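Local coordinates for cell wall surface anchor family protein (Streptococcus agalactiae serogroup V, PDB 3TVY) that probably acts as the adhesive tip pilin of a streptococcal pilus, binding magnesium through a von Willebrand factor type A domain, at residues 33-38 against 124-129; 41-46 against 360-365; 168-173 against 320-325; 173-178 against 339-344; 351-356 against 366-371. One frame throughout, in Å; residues are numbered along the deposited sequence.

Contact 1. Residues 33-38 against 124-129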
# COMPACT_ATOMS: atom_id res chain seq x y z
N ARG A 33 18.37 3.79 -0.16
CA ARG A 33 17.46 2.79 0.37
C ARG A 33 17.20 1.63 -0.62
O ARG A 33 17.38 0.47 -0.24
CB ARG A 33 16.16 3.45 0.81
CG ARG A 33 16.31 4.42 1.96
CD ARG A 33 14.95 4.87 2.42
NE ARG A 33 15.00 5.60 3.69
CZ ARG A 33 13.97 6.26 4.21
NH1 ARG A 33 12.81 6.28 3.57
NH2 ARG A 33 14.10 6.89 5.36
N ALA A 34 16.81 1.93 -1.86
CA ALA A 34 16.55 0.89 -2.86
C ALA A 34 17.78 0.02 -3.18
O ALA A 34 17.64 -1.20 -3.34
CB ALA A 34 15.97 1.48 -4.17
N LEU A 35 18.94 0.64 -3.34
CA LEU A 35 20.20 -0.10 -3.57
C LEU A 35 20.45 -1.10 -2.45
O LEU A 35 20.58 -2.30 -2.70
CB LEU A 35 21.41 0.84 -3.71
CG LEU A 35 22.77 0.23 -4.09
CD1 LEU A 35 22.66 -0.66 -5.35
CD2 LEU A 35 23.83 1.29 -4.30
N LYS A 36 20.49 -0.57 -1.22
CA LYS A 36 20.85 -1.32 -0.02
C LYS A 36 19.81 -2.37 0.33
O LYS A 36 20.17 -3.50 0.69
CB LYS A 36 21.07 -0.38 1.17
CG LYS A 36 22.29 0.60 1.03
CD LYS A 36 23.50 -0.13 0.54
CE LYS A 36 24.64 0.80 0.19
NZ LYS A 36 25.39 1.19 1.38
N ALA A 37 18.54 -1.98 0.25
CA ALA A 37 17.43 -2.96 0.40
C ALA A 37 17.54 -4.08 -0.63
O ALA A 37 17.39 -5.25 -0.28
CB ALA A 37 16.08 -2.25 0.27
N GLY A 38 17.81 -3.73 -1.88
CA GLY A 38 17.91 -4.70 -2.98
C GLY A 38 19.03 -5.70 -2.83
O GLY A 38 18.85 -6.91 -3.04
N ILE A 124 15.24 -8.17 -8.91
CA ILE A 124 15.29 -7.41 -7.66
C ILE A 124 15.69 -5.97 -7.94
O ILE A 124 16.80 -5.73 -8.45
CB ILE A 124 16.30 -8.00 -6.63
CG1 ILE A 124 15.92 -9.44 -6.25
CG2 ILE A 124 16.31 -7.14 -5.38
CD1 ILE A 124 16.97 -10.12 -5.31
N PRO A 125 14.80 -5.01 -7.61
CA PRO A 125 15.10 -3.60 -7.92
C PRO A 125 16.22 -3.04 -7.05
O PRO A 125 16.32 -3.39 -5.86
CB PRO A 125 13.77 -2.87 -7.59
CG PRO A 125 13.06 -3.75 -6.65
CD PRO A 125 13.46 -5.18 -7.02
N LYS A 126 17.03 -2.17 -7.64
CA LYS A 126 18.09 -1.46 -6.92
C LYS A 126 17.88 0.05 -6.92
O LYS A 126 18.72 0.81 -6.45
CB LYS A 126 19.45 -1.77 -7.55
CG LYS A 126 20.22 -2.96 -6.94
CD LYS A 126 19.61 -4.29 -7.26
CE LYS A 126 20.16 -5.38 -6.36
NZ LYS A 126 21.49 -5.79 -6.87
N GLU A 127 16.75 0.49 -7.47
CA GLU A 127 16.42 1.90 -7.58
C GLU A 127 14.90 2.00 -7.56
O GLU A 127 14.22 1.02 -7.86
CB GLU A 127 16.99 2.50 -8.88
CG GLU A 127 16.68 3.99 -9.08
CD GLU A 127 17.20 4.85 -7.94
OE1 GLU A 127 18.25 5.49 -8.15
OE2 GLU A 127 16.58 4.87 -6.83
N ALA A 128 14.38 3.17 -7.18
CA ALA A 128 12.91 3.49 -7.24
C ALA A 128 12.67 4.67 -8.20
O ALA A 128 13.64 5.29 -8.65
CB ALA A 128 12.38 3.79 -5.84
N GLU A 129 11.42 4.97 -8.56
CA GLU A 129 11.15 6.09 -9.51
C GLU A 129 11.62 7.43 -8.96
O GLU A 129 11.63 7.62 -7.74
CB GLU A 129 9.68 6.16 -9.96
CG GLU A 129 9.14 4.90 -10.65
CD GLU A 129 9.92 4.49 -11.90
OE1 GLU A 129 10.58 5.34 -12.55
OE2 GLU A 129 9.88 3.30 -12.25
O HOH W 1 15.16 -2.21 -3.68
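Ala34 sets its methyl against the backbone of Glu127, CB lying 3.5 Å from Glu127 CA, while one turn further on Gly38 brings its bare CA to 3.5 Å from Pro125 O in a CA-H...O contact. With no side chain at Gly38, the loop 124-129 can come this close to the helix; Ile124 CG2 also reaches Gly38 O at 3.5 Å. On the flank of the helix Leu35 and Lys126 cross, Leu35 CD1 resting 3.7 Å from Lys126 CG. Leu35 CG stands anti to its own N (chi1 -174°), which carries the branch out to this lysine. The Lys126 chain, bent at chi2 and chi4, passes on with CE 3.7 Å from Gly38 C and delivers NZ to a salt bridge with Glu42 in the next turn. A water joins the two backbones, donating to Ala34 O and Pro125 O, each at 2.7 Å. The loop is held in shape by Glu127 OE2, which uses its anti lone pair to accept Ala128 N at 2.8 Å; the same oxygen also takes Asn25 N, tying the loop to the segment that follows strand 11-18. Within the von Willebrand factor A fold, the contact closes the loop after helix 114-122 onto the first turns of helix 33-49. Beneath it, Pro125 packs on Leu17 of strand 11-18 and Thr60 of strand 55-61, and Ile124 on Leu58.

Contact 2. Residues 41-46 against 360-365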
# COMPACT_ATOMS: atom_id res chain seq x y z
N VAL A 41 18.23 -8.08 0.11
CA VAL A 41 17.30 -9.13 -0.37
C VAL A 41 18.05 -10.18 -1.21
O VAL A 41 17.89 -11.37 -0.99
CB VAL A 41 16.09 -8.56 -1.16
CG1 VAL A 41 15.35 -9.71 -1.86
CG2 VAL A 41 15.11 -7.80 -0.22
N GLU A 42 18.90 -9.71 -2.12
CA GLU A 42 19.70 -10.58 -2.96
C GLU A 42 20.57 -11.55 -2.13
O GLU A 42 20.56 -12.77 -2.36
CB GLU A 42 20.59 -9.74 -3.89
CG GLU A 42 20.86 -10.41 -5.25
CD GLU A 42 21.80 -9.60 -6.14
OE1 GLU A 42 22.13 -10.11 -7.23
OE2 GLU A 42 22.22 -8.48 -5.76
N LYS A 43 21.30 -11.00 -1.17
CA LYS A 43 22.11 -11.81 -0.28
C LYS A 43 21.27 -12.82 0.55
O LYS A 43 21.68 -13.98 0.72
CB LYS A 43 22.92 -10.90 0.63
CG LYS A 43 24.02 -11.62 1.33
CD LYS A 43 24.93 -10.66 2.07
CE LYS A 43 26.08 -11.43 2.76
NZ LYS A 43 27.03 -12.01 1.76
N LEU A 44 20.12 -12.38 1.07
CA LEU A 44 19.16 -13.27 1.74
C LEU A 44 18.75 -14.41 0.82
O LEU A 44 18.69 -15.56 1.25
CB LEU A 44 17.90 -12.53 2.21
CG LEU A 44 16.90 -13.35 3.04
CD1 LEU A 44 17.51 -13.88 4.36
CD2 LEU A 44 15.62 -12.59 3.35
N ILE A 45 18.46 -14.08 -0.44
CA ILE A 45 18.02 -15.08 -1.39
C ILE A 45 19.09 -16.16 -1.56
O ILE A 45 18.76 -17.36 -1.55
CB ILE A 45 17.59 -14.47 -2.74
CG1 ILE A 45 16.27 -13.69 -2.58
CG2 ILE A 45 17.49 -15.57 -3.82
CD1 ILE A 45 14.98 -14.56 -2.55
N ASP A 46 20.36 -15.74 -1.70
CA ASP A 46 21.49 -16.68 -1.82
C ASP A 46 21.61 -17.54 -0.55
O ASP A 46 21.81 -18.75 -0.64
CB ASP A 46 22.81 -15.93 -2.09
CG ASP A 46 22.94 -15.45 -3.54
OD1 ASP A 46 22.31 -16.04 -4.42
OD2 ASP A 46 23.67 -14.48 -3.81
N LYS A 360 22.51 -1.58 7.78
CA LYS A 360 22.15 -2.58 8.79
C LYS A 360 21.01 -3.50 8.34
O LYS A 360 20.64 -4.40 9.08
CB LYS A 360 21.78 -1.89 10.12
CG LYS A 360 23.01 -1.22 10.84
CD LYS A 360 22.64 -0.61 12.21
CE LYS A 360 22.75 -1.64 13.37
NZ LYS A 360 22.25 -1.09 14.68
N ILE A 361 20.46 -3.25 7.13
CA ILE A 361 19.27 -3.98 6.62
C ILE A 361 19.53 -5.47 6.45
O ILE A 361 18.78 -6.31 6.97
CB ILE A 361 18.74 -3.42 5.28
CG1 ILE A 361 18.34 -1.94 5.41
CG2 ILE A 361 17.56 -4.29 4.77
CD1 ILE A 361 18.01 -1.30 4.04
N TYR A 362 20.58 -5.81 5.70
CA TYR A 362 20.95 -7.22 5.62
C TYR A 362 21.14 -7.88 7.00
O TYR A 362 20.67 -9.01 7.20
CB TYR A 362 22.17 -7.49 4.72
CG TYR A 362 22.47 -8.96 4.74
CD1 TYR A 362 21.62 -9.85 4.08
CD2 TYR A 362 23.53 -9.47 5.48
CE1 TYR A 362 21.85 -11.21 4.11
CE2 TYR A 362 23.76 -10.85 5.53
CZ TYR A 362 22.91 -11.70 4.85
OH TYR A 362 23.13 -13.06 4.87
N ASP A 363 21.79 -7.20 7.95
CA ASP A 363 22.11 -7.84 9.22
C ASP A 363 20.84 -8.18 9.99
O ASP A 363 20.86 -9.09 10.78
CB ASP A 363 22.96 -6.96 10.14
CG ASP A 363 24.34 -6.73 9.62
OD1 ASP A 363 24.89 -7.60 8.92
OD2 ASP A 363 24.87 -5.67 9.95
N GLU A 364 19.78 -7.39 9.80
CA GLU A 364 18.54 -7.61 10.54
C GLU A 364 17.76 -8.75 9.92
O GLU A 364 17.17 -9.55 10.64
CB GLU A 364 17.69 -6.33 10.62
CG GLU A 364 18.42 -5.17 11.31
CD GLU A 364 18.71 -5.37 12.80
OE1 GLU A 364 18.33 -6.39 13.43
OE2 GLU A 364 19.32 -4.47 13.36
N LEU A 365 17.75 -8.80 8.58
CA LEU A 365 17.24 -9.96 7.84
C LEU A 365 17.98 -11.27 8.25
O LEU A 365 17.36 -12.33 8.50
CB LEU A 365 17.37 -9.71 6.32
CG LEU A 365 16.47 -8.62 5.71
CD1 LEU A 365 16.78 -8.44 4.21
CD2 LEU A 365 14.95 -8.89 5.92
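Val41, whose N lies 4.4 Å from Leu365 CD1, also takes part in the shortest polar bond here, accepting Ile45 N at its carbonyl O over 2.8 Å. That bond is internal to helix 33-49; between the helices the contact is apolar and aromatic. The two belong to the layer of helices flanking the parallel sheet of the von Willebrand factor A fold, and their segments pass at 9.6 Å with N-to-C directions 33° apart. The main meeting is Lys43 with Tyr362. Both side chains leave with CG anti to the backbone N, and they cross at about a right angle, the aliphatic part of the lysine running over one face of the ring. Lys43 CD lies over the ring centre, 3.5 Å from the Tyr362 centroid, a close CH-pi contact. The ammonium is bent away at chi4 (68°), and Lys43 NZ, 5.6 Å from the Tyr362 centroid, has at most a weak cation-pi attraction. Nearer the sheet, Leu44 CD2 and Leu365 CD1 approach to 4.4 Å, and below them Leu44 packs on Phe169, Leu365 on Val323. At the ring edge, close to its plane, Tyr362 CE1 comes within 3.7 Å of Leu44 N.

Contact 3. Residues 168-173 against 320-325. With MG (magnesium ion), chain C.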
# COMPACT_ATOMS: atom_id res chain seq x y z
N ILE A 168 7.81 -15.24 5.74
CA ILE A 168 7.82 -13.99 4.98
C ILE A 168 8.85 -13.02 5.57
O ILE A 168 8.92 -12.82 6.79
CB ILE A 168 6.42 -13.32 4.94
CG1 ILE A 168 5.42 -14.20 4.18
CG2 ILE A 168 6.50 -11.91 4.33
CD1 ILE A 168 3.98 -13.81 4.40
N PHE A 169 9.65 -12.45 4.67
CA PHE A 169 10.55 -11.35 5.01
C PHE A 169 10.09 -10.09 4.29
O PHE A 169 10.10 -10.03 3.06
CB PHE A 169 12.00 -11.68 4.64
CG PHE A 169 12.62 -12.77 5.49
CD1 PHE A 169 13.33 -12.45 6.64
CD2 PHE A 169 12.49 -14.11 5.14
CE1 PHE A 169 13.92 -13.46 7.43
CE2 PHE A 169 13.07 -15.13 5.93
CZ PHE A 169 13.77 -14.79 7.07
N HIS A 170 9.74 -9.07 5.05
CA HIS A 170 9.13 -7.86 4.51
C HIS A 170 10.03 -6.65 4.75
O HIS A 170 10.27 -6.26 5.88
CB HIS A 170 7.70 -7.70 5.08
CG HIS A 170 6.95 -6.49 4.60
ND1 HIS A 170 5.82 -6.03 5.24
CD2 HIS A 170 7.16 -5.65 3.55
CE1 HIS A 170 5.37 -4.96 4.61
NE2 HIS A 170 6.16 -4.71 3.58
N VAL A 171 10.54 -6.05 3.67
CA VAL A 171 11.39 -4.87 3.75
C VAL A 171 10.58 -3.66 3.30
O VAL A 171 10.09 -3.63 2.15
CB VAL A 171 12.63 -5.00 2.87
CG1 VAL A 171 13.47 -3.75 2.98
CG2 VAL A 171 13.45 -6.18 3.28
N THR A 172 10.39 -2.69 4.22
CA THR A 172 9.55 -1.51 3.93
C THR A 172 10.10 -0.23 4.56
O THR A 172 10.84 -0.27 5.54
CB THR A 172 8.06 -1.74 4.37
OG1 THR A 172 7.26 -0.62 4.01
CG2 THR A 172 7.95 -1.97 5.90
N ASP A 173 9.76 0.91 3.98
CA ASP A 173 10.12 2.20 4.59
C ASP A 173 8.89 3.09 4.81
O ASP A 173 9.02 4.31 4.94
CB ASP A 173 11.19 2.93 3.78
CG ASP A 173 10.62 3.68 2.56
OD1 ASP A 173 9.44 3.43 2.16
OD2 ASP A 173 11.37 4.52 2.00
N ILE A 320 6.77 -14.36 10.15
CA ILE A 320 6.74 -13.14 9.35
C ILE A 320 7.62 -12.10 10.02
O ILE A 320 7.38 -11.71 11.17
CB ILE A 320 5.30 -12.61 9.14
CG1 ILE A 320 4.40 -13.70 8.58
CG2 ILE A 320 5.27 -11.38 8.20
CD1 ILE A 320 2.94 -13.37 8.69
N PHE A 321 8.65 -11.66 9.29
CA PHE A 321 9.62 -10.73 9.84
C PHE A 321 9.53 -9.45 9.04
O PHE A 321 9.37 -9.49 7.83
CB PHE A 321 11.03 -11.33 9.73
CG PHE A 321 11.19 -12.66 10.44
CD1 PHE A 321 11.26 -12.72 11.84
CD2 PHE A 321 11.30 -13.84 9.71
CE1 PHE A 321 11.43 -13.94 12.52
CE2 PHE A 321 11.48 -15.09 10.38
CZ PHE A 321 11.55 -15.13 11.78
N THR A 322 9.66 -8.32 9.71
CA THR A 322 9.54 -7.03 9.03
C THR A 322 10.73 -6.15 9.38
O THR A 322 10.99 -5.92 10.56
CB THR A 322 8.23 -6.29 9.48
OG1 THR A 322 7.12 -7.16 9.27
CG2 THR A 322 8.01 -5.00 8.67
N VAL A 323 11.46 -5.67 8.38
CA VAL A 323 12.56 -4.74 8.63
C VAL A 323 12.14 -3.38 8.05
O VAL A 323 11.96 -3.23 6.85
CB VAL A 323 13.94 -5.25 8.05
CG1 VAL A 323 15.02 -4.15 8.13
CG2 VAL A 323 14.40 -6.56 8.79
N GLY A 324 11.93 -2.41 8.94
CA GLY A 324 11.61 -1.04 8.51
C GLY A 324 12.88 -0.23 8.27
O GLY A 324 13.93 -0.47 8.92
N ILE A 325 12.79 0.71 7.34
CA ILE A 325 13.90 1.61 7.04
C ILE A 325 13.56 3.07 7.37
O ILE A 325 12.90 3.76 6.57
CB ILE A 325 14.39 1.50 5.58
CG1 ILE A 325 14.46 0.03 5.12
CG2 ILE A 325 15.77 2.20 5.46
CD1 ILE A 325 14.51 -0.14 3.58
MG MG C . 8.06 4.55 1.16
O HOH W 2 5.10 -7.71 7.38
O HOH W 3 11.04 5.84 6.16
O HOH W 4 7.82 5.56 2.91
O HOH W 5 6.69 3.06 1.81
O HOH W 6 6.52 5.80 0.40
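With nearly equal chi1 (-69° and -58°, CG anti to the carbonyl carbon), the rings of Phe169 and Phe321, paired across the strands and so on one face, lie side by side pointing the same way. They sit on neighbouring parallel strands in the core of a Rossmann-like von Willebrand factor A domain. The rings are slid apart with planes 30° from parallel and overlap little: Phe321 CD2 lies over a face of Phe169, 3.5 Å from its CE1. Further along that face, Val171 CG1 meets Ile325 CD1 at 3.8 Å. The strands run in register from Ile168 with Ile320 to Thr172 with Gly324, through five backbone hydrogen bonds; Phe321 N to Ile168 O, at 2.8 Å, is nearly straight. The other face carries Ile168 beside Ile320, then His170 and Thr322. A water 2.8 Å from His170 ND1, in the plane of the ring, bridges to Thr322 OG1, while NE2 bonds Tyr61 OH and Thr322 OG1 also meets Ser346. Thr172 CG2 sits above one face of the imidazole, toward the rim, and Thr172 OG1 bonds Asp18. Past the strand end, Asp173 CB touches Ile325 O at 3.4 Å, and a water lies between the carbonyls of Asp173 and Ile325. This end of the sheet carries the metal ion-dependent adhesion site: Ser20, Ser22, Asp173 and three waters give the magnesium ion six ligands. Asp173 divides its carboxylate, OD2 making a salt bridge with Arg33 and OD1 binding the magnesium ion at 2.0 Å.

Contact 4. Residues 173-178 against 339-344. With MG (magnesium ion), chain C.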
# COMPACT_ATOMS: atom_id res chain seq x y z
N ASP A 173 9.76 0.91 3.98
CA ASP A 173 10.12 2.20 4.59
C ASP A 173 8.89 3.09 4.81
O ASP A 173 9.02 4.31 4.94
CB ASP A 173 11.19 2.93 3.78
CG ASP A 173 10.62 3.68 2.56
OD1 ASP A 173 9.44 3.43 2.16
OD2 ASP A 173 11.37 4.52 2.00
N GLY A 174 7.68 2.50 4.84
CA GLY A 174 6.51 3.37 5.07
C GLY A 174 5.25 2.67 5.50
O GLY A 174 4.99 1.52 5.09
N VAL A 175 4.47 3.35 6.34
CA VAL A 175 3.10 2.91 6.61
C VAL A 175 2.24 2.95 5.32
O VAL A 175 2.55 3.70 4.38
CB VAL A 175 2.43 3.78 7.72
CG1 VAL A 175 3.09 3.53 9.08
CG2 VAL A 175 2.39 5.29 7.34
N PRO A 176 1.15 2.15 5.26
CA PRO A 176 0.28 2.14 4.09
C PRO A 176 -0.37 3.50 3.86
O PRO A 176 -0.76 4.17 4.80
CB PRO A 176 -0.82 1.13 4.46
CG PRO A 176 -0.72 1.03 6.02
CD PRO A 176 0.74 1.15 6.26
N THR A 177 -0.48 3.86 2.60
CA THR A 177 -1.19 5.07 2.18
C THR A 177 -2.34 4.71 1.23
O THR A 177 -2.93 5.57 0.56
CB THR A 177 -0.22 6.08 1.53
OG1 THR A 177 0.45 5.47 0.42
CG2 THR A 177 0.79 6.59 2.57
N MET A 178 -2.66 3.42 1.16
CA MET A 178 -3.80 2.92 0.36
C MET A 178 -4.26 1.67 1.08
O MET A 178 -3.50 1.11 1.88
CB MET A 178 -3.36 2.54 -1.06
CG MET A 178 -2.86 3.75 -1.92
SD MET A 178 -2.03 3.19 -3.42
CE MET A 178 -3.39 2.52 -4.33
N GLU A 339 4.84 2.31 14.56
CA GLU A 339 5.57 1.20 15.18
C GLU A 339 4.61 0.06 15.44
O GLU A 339 4.89 -1.10 15.11
CB GLU A 339 6.26 1.61 16.48
CG GLU A 339 7.13 0.47 17.12
CD GLU A 339 8.65 0.73 17.10
OE1 GLU A 339 9.18 1.35 16.14
OE2 GLU A 339 9.32 0.32 18.09
N LYS A 340 3.47 0.40 16.04
CA LYS A 340 2.48 -0.61 16.44
C LYS A 340 1.99 -1.27 15.16
O LYS A 340 1.86 -2.49 15.10
CB LYS A 340 1.29 0.05 17.17
CG LYS A 340 1.44 0.33 18.66
CD LYS A 340 0.29 1.28 19.08
CE LYS A 340 -0.51 0.73 20.25
NZ LYS A 340 -1.31 1.83 20.88
N PHE A 341 1.75 -0.45 14.12
CA PHE A 341 1.32 -0.96 12.83
C PHE A 341 2.24 -2.04 12.27
O PHE A 341 1.77 -3.12 11.94
CB PHE A 341 1.14 0.12 11.73
CG PHE A 341 0.86 -0.50 10.41
CD1 PHE A 341 -0.39 -1.07 10.17
CD2 PHE A 341 1.86 -0.68 9.46
CE1 PHE A 341 -0.68 -1.72 8.98
CE2 PHE A 341 1.59 -1.39 8.27
CZ PHE A 341 0.34 -1.89 8.03
N MET A 342 3.52 -1.72 12.14
CA MET A 342 4.54 -2.65 11.64
C MET A 342 4.63 -3.97 12.46
O MET A 342 4.78 -5.06 11.90
CB MET A 342 5.90 -1.96 11.59
CG MET A 342 6.04 -0.85 10.54
SD MET A 342 5.72 -1.44 8.87
CE MET A 342 5.82 0.08 7.92
N GLN A 343 4.53 -3.85 13.78
CA GLN A 343 4.44 -5.03 14.66
C GLN A 343 3.17 -5.80 14.41
O GLN A 343 3.18 -7.01 14.44
CB GLN A 343 4.49 -4.63 16.12
CG GLN A 343 5.73 -3.91 16.45
CD GLN A 343 5.65 -3.26 17.83
OE1 GLN A 343 4.57 -3.11 18.41
NE2 GLN A 343 6.79 -2.89 18.36
N SER A 344 2.06 -5.09 14.18
CA SER A 344 0.77 -5.72 13.92
C SER A 344 0.77 -6.55 12.64
O SER A 344 -0.09 -7.44 12.49
CB SER A 344 -0.37 -4.69 13.88
OG SER A 344 -0.63 -4.24 12.54
MG MG C . 8.06 4.55 1.16
O HOH W 4 7.82 5.56 2.91
O HOH W 5 6.69 3.06 1.81
O HOH W 6 6.52 5.80 0.40
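Pro176 lies over one face of the Phe341 ring, its CD 3.3 Å from Phe341 CE2 and its CG 4.1 Å from the ring centroid, a CH-pi contact 27° off the ring normal. The two rings approach from opposite directions, proline from the loop after strand 165-172 and phenylalanine from helix 335-344. Val175 comes to the same ring obliquely, CG1 at 4.4 Å from Phe341 CD2. With CG anti to its backbone N (chi1 173°), Phe341 points across to the loop, and Thr305 and Thr306 of helix 302-312 also border its ring. Beside it, the Met342 chain bends at chi2 (-58°) and lays its terminal methyl on the loop backbone, CE at 3.3 Å from Gly174 O and 3.9 Å from Val175 N. The same methyl touches Thr172, at the end of the strand. One residue before Gly174, Asp173 O accepts a hydrogen bond from a magnesium-bound water at 2.7 Å, making this carbonyl a second-shell group of the adhesion site. The metal side of the loop is thus polar and hydrated, whereas the helix offers only carbon, the Phe341 ring and the Met342 methyl, to Pro176, Val175 and the backbone of Gly174, which implies fitting by shape and burial, without directional bonds between the two segments.

Contact 5. Residues 351-356 against 366-371; sequences NYTNVD and NKYFKT
Asn351 and Tyr368 are the residues whose CA atoms come nearest, 7.6 Å apart, where strand 352-355 and the following helix run nearly antiparallel, their segment axes at 161° and 10.9 Å. The side chains converge on Thr353 OG1, which donates to Tyr368 OH at 2.6 Å and accepts from Lys367 NZ at 3.2 Å. The phenol oxygen in turn bonds Glu350 O, so the short Thr353 bond is one link of a chain ending on a backbone carbonyl. Tyr368 OH also packs 3.1 Å from Asn351 C, pressed close to the peptide without a bond to it. Lys367 meets the threonine tip to tip; a bend at chi3 (64°) curls its chain over the neighbouring ring, CE lying 4.0 Å above the centre of one face of Tyr368. Its ammonium has a stronger partner in Glu364, a turn earlier in the helix. Asn351 crosses the ring obliquely, OD1 at 4.1 Å from Tyr368 CE1. Here helix 361-370, the last of the chain, runs back along strand 352-355, one edge of the parallel sheet. Within the sheet, Asn351, Thr353 and Val355 make backbone bonds to strand 319-325 and its end, and on the face under the helix Phe321 stacks on Tyr368.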
# COMPACT_ATOMS: atom_id res chain seq x y z
N ASN A 351 9.34 -9.36 16.00
CA ASN A 351 9.66 -9.66 14.60
C ASN A 351 9.69 -8.42 13.69
O ASN A 351 9.86 -8.56 12.48
CB ASN A 351 8.70 -10.72 14.02
CG ASN A 351 9.06 -12.14 14.44
OD1 ASN A 351 10.02 -12.36 15.19
ND2 ASN A 351 8.30 -13.13 13.93
N TYR A 352 9.51 -7.23 14.28
CA TYR A 352 9.71 -5.99 13.55
C TYR A 352 10.95 -5.32 14.07
O TYR A 352 11.10 -5.14 15.27
CB TYR A 352 8.49 -5.04 13.68
CG TYR A 352 8.74 -3.60 13.21
CD1 TYR A 352 9.05 -3.33 11.87
CD2 TYR A 352 8.66 -2.51 14.11
CE1 TYR A 352 9.27 -2.00 11.42
CE2 TYR A 352 8.88 -1.18 13.67
CZ TYR A 352 9.19 -0.95 12.32
OH TYR A 352 9.41 0.32 11.84
N THR A 353 11.86 -4.95 13.18
CA THR A 353 12.96 -4.06 13.57
C THR A 353 13.05 -2.90 12.58
O THR A 353 13.05 -3.10 11.36
CB THR A 353 14.35 -4.78 13.59
OG1 THR A 353 14.26 -5.99 14.34
CG2 THR A 353 15.45 -3.87 14.20
N ASN A 354 13.18 -1.70 13.13
CA ASN A 354 13.33 -0.49 12.35
C ASN A 354 14.78 -0.03 12.42
O ASN A 354 15.26 0.20 13.50
CB ASN A 354 12.44 0.57 12.96
CG ASN A 354 12.35 1.81 12.12
OD1 ASN A 354 12.58 1.79 10.90
ND2 ASN A 354 11.98 2.89 12.75
N VAL A 355 15.47 0.08 11.28
CA VAL A 355 16.87 0.52 11.23
C VAL A 355 16.93 2.00 10.92
O VAL A 355 16.02 2.55 10.26
CB VAL A 355 17.69 -0.25 10.15
CG1 VAL A 355 17.71 -1.74 10.44
CG2 VAL A 355 17.14 -0.01 8.72
N ASP A 356 18.00 2.65 11.35
CA ASP A 356 18.20 4.05 11.02
C ASP A 356 19.36 4.18 10.02
O ASP A 356 19.80 5.28 9.70
CB ASP A 356 18.42 4.90 12.29
CG ASP A 356 19.65 4.46 13.10
OD1 ASP A 356 19.91 5.07 14.16
OD2 ASP A 356 20.38 3.52 12.68
N ASN A 366 19.30 -11.19 8.34
CA ASN A 366 20.09 -12.35 8.69
C ASN A 366 19.79 -12.82 10.11
O ASN A 366 19.58 -14.02 10.35
CB ASN A 366 21.56 -12.04 8.52
CG ASN A 366 22.41 -13.30 8.47
OD1 ASN A 366 21.91 -14.37 8.11
ND2 ASN A 366 23.69 -13.17 8.81
N LYS A 367 19.74 -11.87 11.04
CA LYS A 367 19.40 -12.13 12.42
C LYS A 367 18.11 -12.91 12.53
O LYS A 367 18.05 -13.89 13.29
CB LYS A 367 19.28 -10.82 13.19
CG LYS A 367 18.90 -10.97 14.64
CD LYS A 367 18.46 -9.62 15.23
CE LYS A 367 17.19 -9.10 14.53
NZ LYS A 367 16.76 -7.82 15.17
N TYR A 368 17.09 -12.48 11.79
CA TYR A 368 15.78 -13.16 11.76
C TYR A 368 15.82 -14.52 11.09
O TYR A 368 15.20 -15.46 11.59
CB TYR A 368 14.69 -12.29 11.09
CG TYR A 368 14.16 -11.16 11.96
CD1 TYR A 368 13.86 -11.37 13.31
CD2 TYR A 368 13.98 -9.88 11.44
CE1 TYR A 368 13.39 -10.33 14.11
CE2 TYR A 368 13.49 -8.84 12.24
CZ TYR A 368 13.20 -9.07 13.56
OH TYR A 368 12.72 -8.06 14.36
N PHE A 369 16.50 -14.63 9.95
CA PHE A 369 16.75 -15.93 9.34
C PHE A 369 17.47 -16.86 10.33
O PHE A 369 17.13 -18.04 10.42
CB PHE A 369 17.54 -15.80 8.03
CG PHE A 369 17.63 -17.09 7.26
CD1 PHE A 369 16.50 -17.63 6.68
CD2 PHE A 369 18.84 -17.75 7.12
CE1 PHE A 369 16.58 -18.84 5.96
CE2 PHE A 369 18.93 -18.95 6.41
CZ PHE A 369 17.80 -19.49 5.84
N LYS A 370 18.42 -16.35 11.09
CA LYS A 370 19.15 -17.22 12.04
C LYS A 370 18.31 -17.82 13.17
O LYS A 370 18.65 -18.91 13.64
CB LYS A 370 20.40 -16.55 12.61
CG LYS A 370 21.57 -16.52 11.63
CD LYS A 370 22.84 -15.98 12.28
CE LYS A 370 22.90 -14.47 12.23
NZ LYS A 370 24.19 -14.00 12.83
N THR A 371 17.22 -17.15 13.57
CA THR A 371 16.30 -17.70 14.58
C THR A 371 15.53 -18.92 14.05
O THR A 371 14.96 -19.67 14.83
CB THR A 371 15.24 -16.66 15.08
OG1 THR A 371 14.37 -16.30 14.01
CG2 THR A 371 15.90 -15.40 15.66

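In the fold
All five contacts belong to one layered alpha/beta domain. Contact 3 is its centre, wholly buried and built on regular backbone bonds between strands. Contacts 1 and 2 share helix 33-49, and contacts 2 and 5 share helix 361-370; these lie over the sheet face that carries Phe169 and Val323, whereas helix 335-344 of contact 4 lies by the face with Thr172 and Thr322. Chemistry shifts with place: carbon packing dominates contact 4, lysines appear at the more open margins of contacts 1, 2 and 5, and contact 5 alone has direct hydrogen bonds between side chains of its two segments. Contacts 3 and 4 share the magnesium ligand Asp173, whose other oxygen is paired with Arg33 of contact 1.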